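Local coordinates for protein endoglycosidase (Bacteroides thetaiotaomicron, PDB 6Q64) that probably hydrolyses glycosidic bonds within complex N-glycans as a family 18 endoglycosidase, here in a form carrying an engineered substitution, at residues Arg56-Phe59 / Ala60-Glu64; Lys167-Ala170 / Asn171-Asp175; Tyr253-Tyr256 / Trp257-Ser260; Asn272-Trp276 / Glu277-Ile281. The protein carries 1 engineered substitution. All blocks are in the same frame, centred on the assembly; numbering follows the deposited sequence.

Contact 1. Residues Arg56-Phe59 / Ala60-Glu64; sequences REYF and AQIRE
Tyr58 and Ile62 make the main apolar contact, one helical turn apart. CG1 of Ile62 sits over one face of the Tyr58 ring, 4.0 Å from the ring centroid and 21° off the normal. This is a CH-pi contact. It is offset toward the rim, and Ile62 CG1 comes within 3.8 Å of Tyr58 CZ. The tyrosine can cover this neighbour because its CG stands anti to its own N (chi1 164°). Tyr58 CD2 in turn lies 3.7 Å above the centre of the Phe59 ring. The Phe59 ring also packs on Leu51, Val124 and Lys125.

Most backbone bonds run from residue i+4 back to residue i. Arg63 N to Phe59 O is the shortest at 2.9 Å. Gln61 N to Glu57 O measures 3.2 Å. Ala60 N divides itself between Arg56 O and Glu57 O, and both of those bonds are weak. The one to Glu57 O spans only three residues.

These residues belong to helix 53-65. It precedes strand 72-76, the first strand of the TIM barrel. Phe59 marks the inward side of the helix, and Glu57 and Gln61 lie on its exposed side.

The polar side chains behave differently. Glu57 OE2 is 3.5 Å from Gln61 NE2, but the angle is too poor for a hydrogen bond, and the carboxylate and amide planes stand 76° apart. Phe59 O lies over one face of the Arg63 guanidinium. The arginine's own polar bonds go outward, from NE to Val124 O and from NH2 to Glu48 in a salt bridge. Tyr58 OH bonds to Asp96.

Contact 2. Residues Lys167-Ala170 / Asn171-Asp175; sequences KAYA and NAICD
Tyr169 and Ile173 meet because their first torsions send them along the same side of the helix. Tyr169 CG is anti to the backbone N (chi1 175°). In Ile173 it is CG2 that is anti to N, while CG1 stands beside N (chi1 -60°) and turns back toward the preceding turn. CG1 thus comes close to Tyr169 O, at 3.1 Å. CD1 goes on to lie over one face of the Tyr169 ring, 4.3 Å from the centroid. This is a CH-pi contact, offset toward the rim, with CD1 4.0 Å from Tyr169 CZ. The phenol OH is anchored by Asp140 O, and the ring makes an edge-to-face pair with Trp153.

The residues lie in helix 162-179. It belongs to the crossover from strand 128-135 to strand 184-189 of the TIM barrel. Cys174 faces helix 211-224, where it touches Leu220 and Arg223.

The backbone follows the helical pattern. Cys174 N to Ala170 O is nearly straight, 3.1 Å long with an angle of 169° at the hydrogen. Asn171 N to Lys167 O is more bent. Asn171 ND2 is only 2.8 Å from Lys167 O, yet the angle is wrong for a hydrogen bond. The other end of that amide, OD1, accepts from Arg223 NH2. Arg223 NH1 makes a salt bridge with Asp175 OD1, one turn along.

Contact 3. Residues Tyr253-Tyr256 / Trp257-Ser260; sequences YQAY and WESS
Gln254 O, which lies near the Glu258 carboxylate, accepts two bonds: a weak one of 3.1 Å from Tyr256 N and a second from Lys267 NZ. Glu258 OE1 pairs with the same ammonium, in a salt bridge to Lys267. The second carboxylate oxygen, Glu258 OE2, turns to the backbone of Ala255 and packs 3.1 Å from Ala255 CA. It is also 3.5 Å from Ala255 O, but both are acceptors, so this is only proximity. A bend at chi2 (74°) brings the Glu258 carboxylate back over the turn.

The backbone folds sharply here. Ala255 is the centre of an inverse gamma turn, closed by the weak bond from Tyr256 N to Gln254 O. The same turn lays Gln254 CB 3.7 Å above the Tyr256 ring, over its centre.

The neighbouring aromatics make the main side-chain contact. Tyr256 CB sits over the five-membered ring of Trp257, 3.6 Å from its centroid, as a CH-pi contact. Its nearest indole atom is CE2 of Trp257, 3.5 Å from Tyr256 CB. The Tyr256 ring then presents an edge toward the indole face. The pair is an offset edge-to-face one, with planes at 71° and the centroid of the Trp257 six-membered ring 5.8 Å from that of Tyr256.

Gln254 NE2 bonds to Asp234, and its OE1 lies close to Gln190, the engineered position at the end of the family's DxxDxDxE motif. The turn follows strand 251-254 at the C-terminal mouth of the TIM barrel, where family 18 enzymes have their active site.

Contact 4. Residues Asn272-Trp276 / Glu277-Ile281; sequences NLDDW and ERKTI
Glu277 lies along the indole face of Trp276, and each of its atoms in turn meets that residue. CB rests on the backbone, 3.8 Å from Trp276 C. CG stands over the six-membered ring, 3.8 Å from its centroid and only 4° off the normal, a CH-pi contact. A bend at chi2 (109°) then carries the carboxylate across the ring. CD reaches Trp276 CE2 at 3.7 Å. OE1 lies over the indole face, 3.5 Å from Trp276 NE1. OE2 is bound outside the stack, by Ser323 OG. The carboxylate and ring planes are 10° apart, so the group lies almost flat on the indole.

Lys279 runs another way. Its backbone N bonds to Asp275 O at 3.3 Å, within the short, weakly bonded helical turn about 276-279. Its CD packs against Asp275 CB at 3.8 Å. The ammonium is bound by Tyr251 OH and by the carbonyl oxygens of Ser245 and Val248. Asp274 OD2 is 4.4 Å from Lys279 NZ, beyond a salt bridge.

Thr280 opens strand 280-285, the seventh of the TIM barrel, and its OG1 is modelled against Trp276 O. The spacing there is too short to be trusted in detail. Arg278 points elsewhere, to His70 O and Arg326 O.

The indole packs against the CG methylene of Glu277, and the carboxylate lies flat beside it. The polar tie is the hydroxyl at OE2, which probably helps to settle the charge of this buried group. Lys279 NZ has three oxygen partners, and the nearby charge of Asp274 probably steadies it further.

Overall arrangement
Contacts 3 and 4 are the only pair here that touch. Their centres are 17 Å apart, and they meet on neighbouring parallel strands, 251-254 and 280-285. Tyr253 N lies 2.9 Å from Ile281 O, probably as a hydrogen bond, and the Tyr253 ring packs on Thr280 and its OH on Leu273. Contact 3 approaches the engineered Gln190 through Gln254, so it lies at the probable active site. Contact 4 enters its strand from the N-terminal end. Contacts 1 and 2 are on outer helices. Contact 1 comes within about 12 Å of contact 4, nearest atoms. Contact 2 lies across the chain's centre from contact 3, their centres 32 Å apart.

Contact 1. Residues Arg56-Phe59 / Ala60-Glu64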
loop_
_atom_site.group_PDB
_atom_site.type_symbol
_atom_site.label_atom_id
_atom_site.label_comp_id
_atom_site.label_asym_id
_atom_site.label_seq_id
_atom_site.Cartn_x
_atom_site.Cartn_y
_atom_site.Cartn_z
ATOM N N ARG A 56 -5.290 -24.806 9.692
ATOM C CA ARG A 56 -5.657 -24.752 8.291
ATOM C C ARG A 56 -7.004 -24.021 8.135
ATOM O O ARG A 56 -7.049 -23.064 7.331
ATOM C CB ARG A 56 -5.704 -26.172 7.719
ATOM C CG ARG A 56 -4.536 -26.478 6.797
ATOM C CD ARG A 56 -3.893 -27.832 7.005
ATOM N NE ARG A 56 -4.734 -28.928 6.558
ATOM C CZ ARG A 56 -4.499 -30.201 6.828
ATOM N NH1 ARG A 56 -3.433 -30.531 7.533
ATOM N NH2 ARG A 56 -5.321 -31.138 6.387
ATOM N N GLU A 57 -8.024 -24.467 8.880
ATOM C CA GLU A 57 -9.417 -23.971 8.837
ATOM C C GLU A 57 -9.408 -22.514 9.297
ATOM O O GLU A 57 -10.108 -21.694 8.669
ATOM C CB GLU A 57 -10.356 -24.875 9.658
ATOM C CG GLU A 57 -11.824 -24.396 9.736
ATOM C CD GLU A 57 -12.598 -24.122 8.429
ATOM O OE1 GLU A 57 -12.850 -25.094 7.660
ATOM O OE2 GLU A 57 -12.986 -22.934 8.174
ATOM N N TYR A 58 -8.636 -22.189 10.333
ATOM C CA TYR A 58 -8.555 -20.810 10.868
ATOM C C TYR A 58 -8.143 -19.890 9.727
ATOM O O TYR A 58 -8.764 -18.865 9.583
ATOM C CB TYR A 58 -7.535 -20.647 11.997
ATOM C CG TYR A 58 -7.177 -19.206 12.292
ATOM C CD1 TYR A 58 -8.131 -18.327 12.769
ATOM C CD2 TYR A 58 -5.908 -18.691 12.032
ATOM C CE1 TYR A 58 -7.825 -16.994 13.021
ATOM C CE2 TYR A 58 -5.580 -17.357 12.279
ATOM C CZ TYR A 58 -6.546 -16.500 12.784
ATOM O OH TYR A 58 -6.276 -15.187 13.067
ATOM N N PHE A 59 -7.083 -20.209 8.988
ATOM C CA PHE A 59 -6.519 -19.265 7.985
ATOM C C PHE A 59 -7.403 -19.282 6.734
ATOM O O PHE A 59 -7.263 -18.375 5.924
ATOM C CB PHE A 59 -5.065 -19.587 7.632
ATOM C CG PHE A 59 -4.037 -19.205 8.665
ATOM C CD1 PHE A 59 -3.834 -17.884 9.010
ATOM C CD2 PHE A 59 -3.237 -20.160 9.262
ATOM C CE1 PHE A 59 -2.877 -17.529 9.945
ATOM C CE2 PHE A 59 -2.274 -19.797 10.189
ATOM C CZ PHE A 59 -2.097 -18.484 10.538
ATOM N N ALA A 60 -8.260 -20.298 6.575
ATOM C CA ALA A 60 -9.252 -20.390 5.477
ATOM C C ALA A 60 -10.296 -19.282 5.668
ATOM O O ALA A 60 -10.631 -18.615 4.670
ATOM C CB ALA A 60 -9.887 -21.755 5.439
ATOM N N GLN A 61 -10.759 -19.066 6.899
ATOM C CA GLN A 61 -11.690 -17.964 7.222
ATOM C C GLN A 61 -10.963 -16.635 7.036
ATOM O O GLN A 61 -11.620 -15.665 6.623
ATOM C CB GLN A 61 -12.184 -18.022 8.653
ATOM C CG GLN A 61 -12.506 -19.432 9.077
ATOM C CD GLN A 61 -13.985 -19.678 9.101
ATOM O OE1 GLN A 61 -14.710 -19.203 8.227
ATOM N NE2 GLN A 61 -14.421 -20.417 10.118
ATOM N N ILE A 62 -9.672 -16.571 7.345
ATOM C CA ILE A 62 -8.924 -15.297 7.174
ATOM C C ILE A 62 -8.906 -14.994 5.681
ATOM O O ILE A 62 -9.209 -13.861 5.318
ATOM C CB ILE A 62 -7.513 -15.340 7.788
ATOM C CG1 ILE A 62 -7.588 -15.543 9.300
ATOM C CG2 ILE A 62 -6.734 -14.074 7.464
ATOM C CD1 ILE A 62 -8.490 -14.556 9.991
ATOM N N ARG A 63 -8.590 -16.002 4.874
ATOM C CA ARG A 63 -8.523 -15.898 3.399
ATOM C C ARG A 63 -9.894 -15.459 2.853
ATOM O O ARG A 63 -9.880 -14.641 1.908
ATOM C CB ARG A 63 -8.022 -17.215 2.804
ATOM C CG ARG A 63 -6.544 -17.209 2.436
ATOM C CD ARG A 63 -6.141 -18.486 1.692
ATOM N NE ARG A 63 -5.647 -19.490 2.632
ATOM C CZ ARG A 63 -6.259 -20.618 2.967
ATOM N NH1 ARG A 63 -7.385 -20.987 2.388
ATOM N NH2 ARG A 63 -5.705 -21.401 3.875
ATOM N N GLU A 64 -11.003 -15.969 3.418
ATOM C CA GLU A 64 -12.394 -15.580 3.051
ATOM C C GLU A 64 -12.601 -14.094 3.369
ATOM O O GLU A 64 -12.878 -13.311 2.456
ATOM C CB GLU A 64 -13.439 -16.449 3.760
ATOM C CG GLU A 64 -13.696 -17.793 3.078
ATOM C CD GLU A 64 -14.407 -17.775 1.717
ATOM O OE1 GLU A 64 -13.785 -17.377 0.683
ATOM O OE2 GLU A 64 -15.592 -18.185 1.677
#

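Contact 2. Residues Lys167-Ala170 / Asn171-Asp175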
loop_
_atom_site.group_PDB
_atom_site.type_symbol
_atom_site.label_atom_id
_atom_site.label_comp_id
_atom_site.label_asym_id
_atom_site.label_seq_id
_atom_site.Cartn_x
_atom_site.Cartn_y
_atom_site.Cartn_z
ATOM N N LYS A 167 6.799 2.734 -22.038
ATOM C CA LYS A 167 6.252 1.365 -22.268
ATOM C C LYS A 167 7.277 0.309 -21.810
ATOM O O LYS A 167 6.860 -0.721 -21.211
ATOM C CB LYS A 167 5.863 1.182 -23.742
ATOM C CG LYS A 167 4.375 1.323 -24.056
ATOM C CD LYS A 167 4.091 1.777 -25.480
ATOM C CE LYS A 167 2.835 1.186 -26.087
ATOM N NZ LYS A 167 3.053 0.927 -27.532
ATOM N N ALA A 168 8.564 0.552 -22.086
ATOM C CA ALA A 168 9.693 -0.339 -21.732
ATOM C C ALA A 168 9.957 -0.311 -20.214
ATOM O O ALA A 168 9.952 -1.397 -19.618
ATOM C CB ALA A 168 10.906 0.066 -22.520
ATOM N N TYR A 169 10.146 0.881 -19.619
ATOM C CA TYR A 169 10.422 1.119 -18.173
ATOM C C TYR A 169 9.367 0.464 -17.286
ATOM O O TYR A 169 9.684 -0.033 -16.210
ATOM C CB TYR A 169 10.401 2.607 -17.826
ATOM C CG TYR A 169 10.561 2.892 -16.351
ATOM C CD1 TYR A 169 11.645 2.392 -15.651
ATOM C CD2 TYR A 169 9.659 3.677 -15.652
ATOM C CE1 TYR A 169 11.821 2.640 -14.300
ATOM C CE2 TYR A 169 9.832 3.959 -14.306
ATOM C CZ TYR A 169 10.909 3.421 -13.619
ATOM O OH TYR A 169 11.118 3.660 -12.290
ATOM N N ALA A 170 8.118 0.538 -17.708
ATOM C CA ALA A 170 6.977 -0.105 -17.028
ATOM C C ALA A 170 7.061 -1.624 -17.180
ATOM O O ALA A 170 6.763 -2.334 -16.219
ATOM C CB ALA A 170 5.687 0.423 -17.597
ATOM N N ASN A 171 7.405 -2.104 -18.368
ATOM C CA ASN A 171 7.397 -3.560 -18.640
ATOM C C ASN A 171 8.466 -4.214 -17.757
ATOM O O ASN A 171 8.324 -5.426 -17.460
ATOM C CB ASN A 171 7.572 -3.880 -20.127
ATOM C CG ASN A 171 6.249 -3.978 -20.858
ATOM O OD1 ASN A 171 5.288 -4.573 -20.363
ATOM N ND2 ASN A 171 6.184 -3.366 -22.026
ATOM N N ALA A 172 9.498 -3.432 -17.394
ATOM C CA ALA A 172 10.676 -3.864 -16.601
ATOM C C ALA A 172 10.252 -3.942 -15.144
ATOM O O ALA A 172 10.652 -4.880 -14.446
ATOM C CB ALA A 172 11.829 -2.908 -16.758
ATOM N N ILE A 173 9.450 -2.983 -14.713
ATOM C CA ILE A 173 8.848 -3.042 -13.361
ATOM C C ILE A 173 8.096 -4.374 -13.267
ATOM O O ILE A 173 8.436 -5.149 -12.370
ATOM C CB ILE A 173 7.981 -1.805 -13.119
ATOM C CG1 ILE A 173 8.835 -0.536 -13.228
ATOM C CG2 ILE A 173 7.258 -1.934 -11.790
ATOM C CD1 ILE A 173 8.260 0.686 -12.535
ATOM N N CYS A 174 7.194 -4.666 -14.206
ATOM C CA CYS A 174 6.386 -5.915 -14.225
ATOM C C CYS A 174 7.319 -7.112 -14.259
ATOM O O CYS A 174 7.168 -7.998 -13.428
ATOM C CB CYS A 174 5.448 -6.015 -15.417
ATOM S SG CYS A 174 4.097 -4.809 -15.347
ATOM N N ASP A 175 8.251 -7.139 -15.198
ATOM C CA ASP A 175 9.323 -8.160 -15.187
ATOM C C ASP A 175 9.652 -8.452 -13.734
ATOM O O ASP A 175 9.418 -9.587 -13.289
ATOM C CB ASP A 175 10.618 -7.669 -15.835
ATOM C CG ASP A 175 10.582 -7.738 -17.343
ATOM O OD1 ASP A 175 9.574 -8.282 -17.887
ATOM O OD2 ASP A 175 11.558 -7.254 -17.956
#

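Contact 3. Residues Tyr253-Tyr256 / Trp257-Ser260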
loop_
_atom_site.group_PDB
_atom_site.type_symbol
_atom_site.label_atom_id
_atom_site.label_comp_id
_atom_site.label_asym_id
_atom_site.label_seq_id
_atom_site.Cartn_x
_atom_site.Cartn_y
_atom_site.Cartn_z
ATOM N N TYR A 253 -3.235 7.918 0.721
ATOM C CA TYR A 253 -2.833 9.275 1.134
ATOM C C TYR A 253 -2.021 9.178 2.424
ATOM O O TYR A 253 -2.327 8.388 3.311
ATOM C CB TYR A 253 -4.041 10.205 1.280
ATOM C CG TYR A 253 -4.921 10.371 0.058
ATOM C CD1 TYR A 253 -5.851 9.416 -0.282
ATOM C CD2 TYR A 253 -4.879 11.506 -0.720
ATOM C CE1 TYR A 253 -6.687 9.580 -1.370
ATOM C CE2 TYR A 253 -5.689 11.672 -1.825
ATOM C CZ TYR A 253 -6.612 10.713 -2.149
ATOM O OH TYR A 253 -7.481 10.863 -3.191
ATOM N N GLN A 254 -0.981 9.998 2.463
ATOM C CA GLN A 254 -0.192 10.342 3.647
ATOM C C GLN A 254 -0.959 11.392 4.439
ATOM O O GLN A 254 -0.609 12.545 4.327
ATOM C CB GLN A 254 1.161 10.882 3.192
ATOM C CG GLN A 254 2.138 9.805 2.782
ATOM C CD GLN A 254 2.127 9.467 1.317
ATOM O OE1 GLN A 254 2.759 10.127 0.499
ATOM N NE2 GLN A 254 1.482 8.367 0.990
ATOM N N ALA A 255 -1.896 10.989 5.292
ATOM C CA ALA A 255 -2.628 11.905 6.210
ATOM C C ALA A 255 -1.866 12.066 7.531
ATOM O O ALA A 255 -2.499 11.996 8.610
ATOM C CB ALA A 255 -4.029 11.390 6.465
ATOM N N TYR A 256 -0.564 12.314 7.459
ATOM C CA TYR A 256 0.322 12.313 8.652
ATOM C C TYR A 256 -0.057 13.474 9.604
ATOM O O TYR A 256 -0.361 13.199 10.793
ATOM C CB TYR A 256 1.793 12.366 8.228
ATOM C CG TYR A 256 2.322 11.291 7.294
ATOM C CD1 TYR A 256 1.758 10.030 7.164
ATOM C CD2 TYR A 256 3.486 11.539 6.585
ATOM C CE1 TYR A 256 2.330 9.065 6.337
ATOM C CE2 TYR A 256 4.065 10.592 5.753
ATOM C CZ TYR A 256 3.500 9.338 5.636
ATOM O OH TYR A 256 4.118 8.457 4.773
ATOM N N TRP A 257 -0.068 14.733 9.133
ATOM C CA TRP A 257 -0.099 15.924 10.034
ATOM C C TRP A 257 -1.480 16.592 10.072
ATOM O O TRP A 257 -1.595 17.675 10.670
ATOM C CB TRP A 257 0.997 16.926 9.651
ATOM C CG TRP A 257 2.250 16.233 9.228
ATOM C CD1 TRP A 257 2.878 16.280 8.016
ATOM C CD2 TRP A 257 2.981 15.294 10.024
ATOM N NE1 TRP A 257 3.960 15.443 8.002
ATOM C CE2 TRP A 257 4.059 14.835 9.230
ATOM C CE3 TRP A 257 2.832 14.821 11.333
ATOM C CZ2 TRP A 257 4.999 13.933 9.721
ATOM C CZ3 TRP A 257 3.740 13.903 11.797
ATOM C CH2 TRP A 257 4.811 13.481 11.005
ATOM N N GLU A 258 -2.502 15.948 9.531
ATOM C CA GLU A 258 -3.890 16.433 9.636
ATOM C C GLU A 258 -4.347 16.379 11.087
ATOM O O GLU A 258 -4.293 15.329 11.650
ATOM C CB GLU A 258 -4.794 15.598 8.733
ATOM C CG GLU A 258 -4.848 16.102 7.297
ATOM C CD GLU A 258 -3.631 15.831 6.432
ATOM O OE1 GLU A 258 -3.499 16.524 5.422
ATOM O OE2 GLU A 258 -2.825 14.921 6.756
ATOM N N SER A 259 -4.890 17.447 11.646
ATOM C CA SER A 259 -5.195 17.524 13.092
ATOM C C SER A 259 -6.696 17.423 13.390
ATOM O O SER A 259 -7.040 17.617 14.588
ATOM C CB SER A 259 -4.559 18.770 13.680
ATOM O OG SER A 259 -5.456 19.867 13.797
ATOM N N SER A 260 -7.550 17.151 12.380
ATOM C CA SER A 260 -9.053 17.154 12.455
ATOM C C SER A 260 -9.677 16.217 11.420
ATOM O O SER A 260 -9.128 16.084 10.314
ATOM C CB SER A 260 -9.628 18.528 12.269
ATOM O OG SER A 260 -9.588 18.920 10.901
#

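Contact 4. Residues Asn272-Trp276 / Glu277-Ile281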
loop_
_atom_site.group_PDB
_atom_site.type_symbol
_atom_site.label_atom_id
_atom_site.label_comp_id
_atom_site.label_asym_id
_atom_site.label_seq_id
_atom_site.Cartn_x
_atom_site.Cartn_y
_atom_site.Cartn_z
ATOM N N ASN A 272 -13.825 13.211 -8.620
ATOM C CA ASN A 272 -13.194 12.911 -9.941
ATOM C C ASN A 272 -12.715 11.449 -10.002
ATOM O O ASN A 272 -12.421 10.978 -11.121
ATOM C CB ASN A 272 -12.006 13.846 -10.275
ATOM C CG ASN A 272 -10.764 13.757 -9.376
ATOM O OD1 ASN A 272 -9.758 13.143 -9.740
ATOM N ND2 ASN A 272 -10.776 14.448 -8.236
ATOM N N LEU A 273 -12.536 10.787 -8.849
ATOM C CA LEU A 273 -11.914 9.442 -8.764
ATOM C C LEU A 273 -13.008 8.399 -8.636
ATOM O O LEU A 273 -13.836 8.572 -7.740
ATOM C CB LEU A 273 -11.010 9.332 -7.538
ATOM C CG LEU A 273 -9.828 10.282 -7.452
ATOM C CD1 LEU A 273 -9.126 10.085 -6.121
ATOM C CD2 LEU A 273 -8.857 10.067 -8.603
ATOM N N ASP A 274 -12.944 7.342 -9.447
ATOM C CA ASP A 274 -13.954 6.263 -9.421
ATOM C C ASP A 274 -13.964 5.744 -7.987
ATOM O O ASP A 274 -12.884 5.533 -7.428
ATOM C CB ASP A 274 -13.712 5.198 -10.492
ATOM C CG ASP A 274 -14.815 4.147 -10.575
ATOM O OD1 ASP A 274 -15.962 4.514 -10.863
ATOM O OD2 ASP A 274 -14.526 2.963 -10.347
ATOM N N ASP A 275 -15.140 5.691 -7.381
ATOM C CA ASP A 275 -15.388 4.921 -6.145
ATOM C C ASP A 275 -14.405 5.325 -5.049
ATOM O O ASP A 275 -13.874 4.457 -4.363
ATOM C CB ASP A 275 -15.249 3.442 -6.463
ATOM C CG ASP A 275 -15.768 2.548 -5.358
ATOM O OD1 ASP A 275 -16.565 3.044 -4.474
ATOM O OD2 ASP A 275 -15.367 1.378 -5.389
ATOM N N TRP A 276 -14.200 6.611 -4.853
ATOM C CA TRP A 276 -13.079 7.088 -4.029
ATOM C C TRP A 276 -13.166 6.678 -2.550
ATOM O O TRP A 276 -12.125 6.396 -1.976
ATOM C CB TRP A 276 -12.962 8.580 -4.222
ATOM C CG TRP A 276 -14.096 9.363 -3.677
ATOM C CD1 TRP A 276 -15.217 9.760 -4.335
ATOM C CD2 TRP A 276 -14.170 9.925 -2.370
ATOM N NE1 TRP A 276 -15.996 10.519 -3.516
ATOM C CE2 TRP A 276 -15.392 10.633 -2.305
ATOM C CE3 TRP A 276 -13.352 9.852 -1.242
ATOM C CZ2 TRP A 276 -15.800 11.305 -1.159
ATOM C CZ3 TRP A 276 -13.739 10.529 -0.108
ATOM C CH2 TRP A 276 -14.950 11.237 -0.069
ATOM N N GLU A 277 -14.337 6.656 -1.941
ATOM C CA GLU A 277 -14.515 6.266 -0.518
ATOM C C GLU A 277 -13.990 4.862 -0.280
ATOM O O GLU A 277 -13.150 4.715 0.613
ATOM C CB GLU A 277 -15.969 6.241 -0.083
ATOM C CG GLU A 277 -16.597 7.622 -0.099
ATOM C CD GLU A 277 -17.617 7.845 -1.201
ATOM O OE1 GLU A 277 -17.305 7.480 -2.349
ATOM O OE2 GLU A 277 -18.704 8.384 -0.888
ATOM N N ARG A 278 -14.450 3.874 -1.037
ATOM C CA ARG A 278 -14.107 2.450 -0.755
ATOM C C ARG A 278 -12.697 2.105 -1.256
ATOM O O ARG A 278 -12.128 1.111 -0.783
ATOM C CB ARG A 278 -15.214 1.535 -1.275
ATOM C CG ARG A 278 -16.493 1.640 -0.441
ATOM C CD ARG A 278 -16.341 1.276 1.038
ATOM N NE ARG A 278 -15.707 -0.040 1.077
ATOM C CZ ARG A 278 -14.781 -0.447 1.934
ATOM N NH1 ARG A 278 -14.287 -1.666 1.812
ATOM N NH2 ARG A 278 -14.338 0.332 2.902
ATOM N N LYS A 279 -12.091 2.907 -2.119
ATOM C CA LYS A 279 -10.727 2.600 -2.601
ATOM C C LYS A 279 -9.685 3.510 -1.932
ATOM O O LYS A 279 -8.479 3.392 -2.250
ATOM C CB LYS A 279 -10.663 2.758 -4.112
ATOM C CG LYS A 279 -11.608 1.869 -4.892
ATOM C CD LYS A 279 -11.679 2.252 -6.368
ATOM C CE LYS A 279 -10.354 2.261 -7.083
ATOM N NZ LYS A 279 -10.563 2.421 -8.541
ATOM N N THR A 280 -10.105 4.421 -1.069
ATOM C CA THR A 280 -9.143 5.350 -0.446
ATOM C C THR A 280 -8.587 4.707 0.834
ATOM O O THR A 280 -9.353 4.130 1.645
ATOM C CB THR A 280 -9.764 6.729 -0.234
ATOM O OG1 THR A 280 -10.060 7.311 -1.506
ATOM C CG2 THR A 280 -8.809 7.625 0.508
ATOM N N ILE A 281 -7.277 4.789 0.999
ATOM C CA ILE A 281 -6.564 4.352 2.230
ATOM C C ILE A 281 -5.910 5.592 2.831
ATOM O O ILE A 281 -5.243 6.320 2.080
ATOM C CB ILE A 281 -5.570 3.216 1.912
ATOM C CG1 ILE A 281 -6.297 1.875 1.816
ATOM C CG2 ILE A 281 -4.490 3.131 2.958
ATOM C CD1 ILE A 281 -5.611 0.874 0.939
#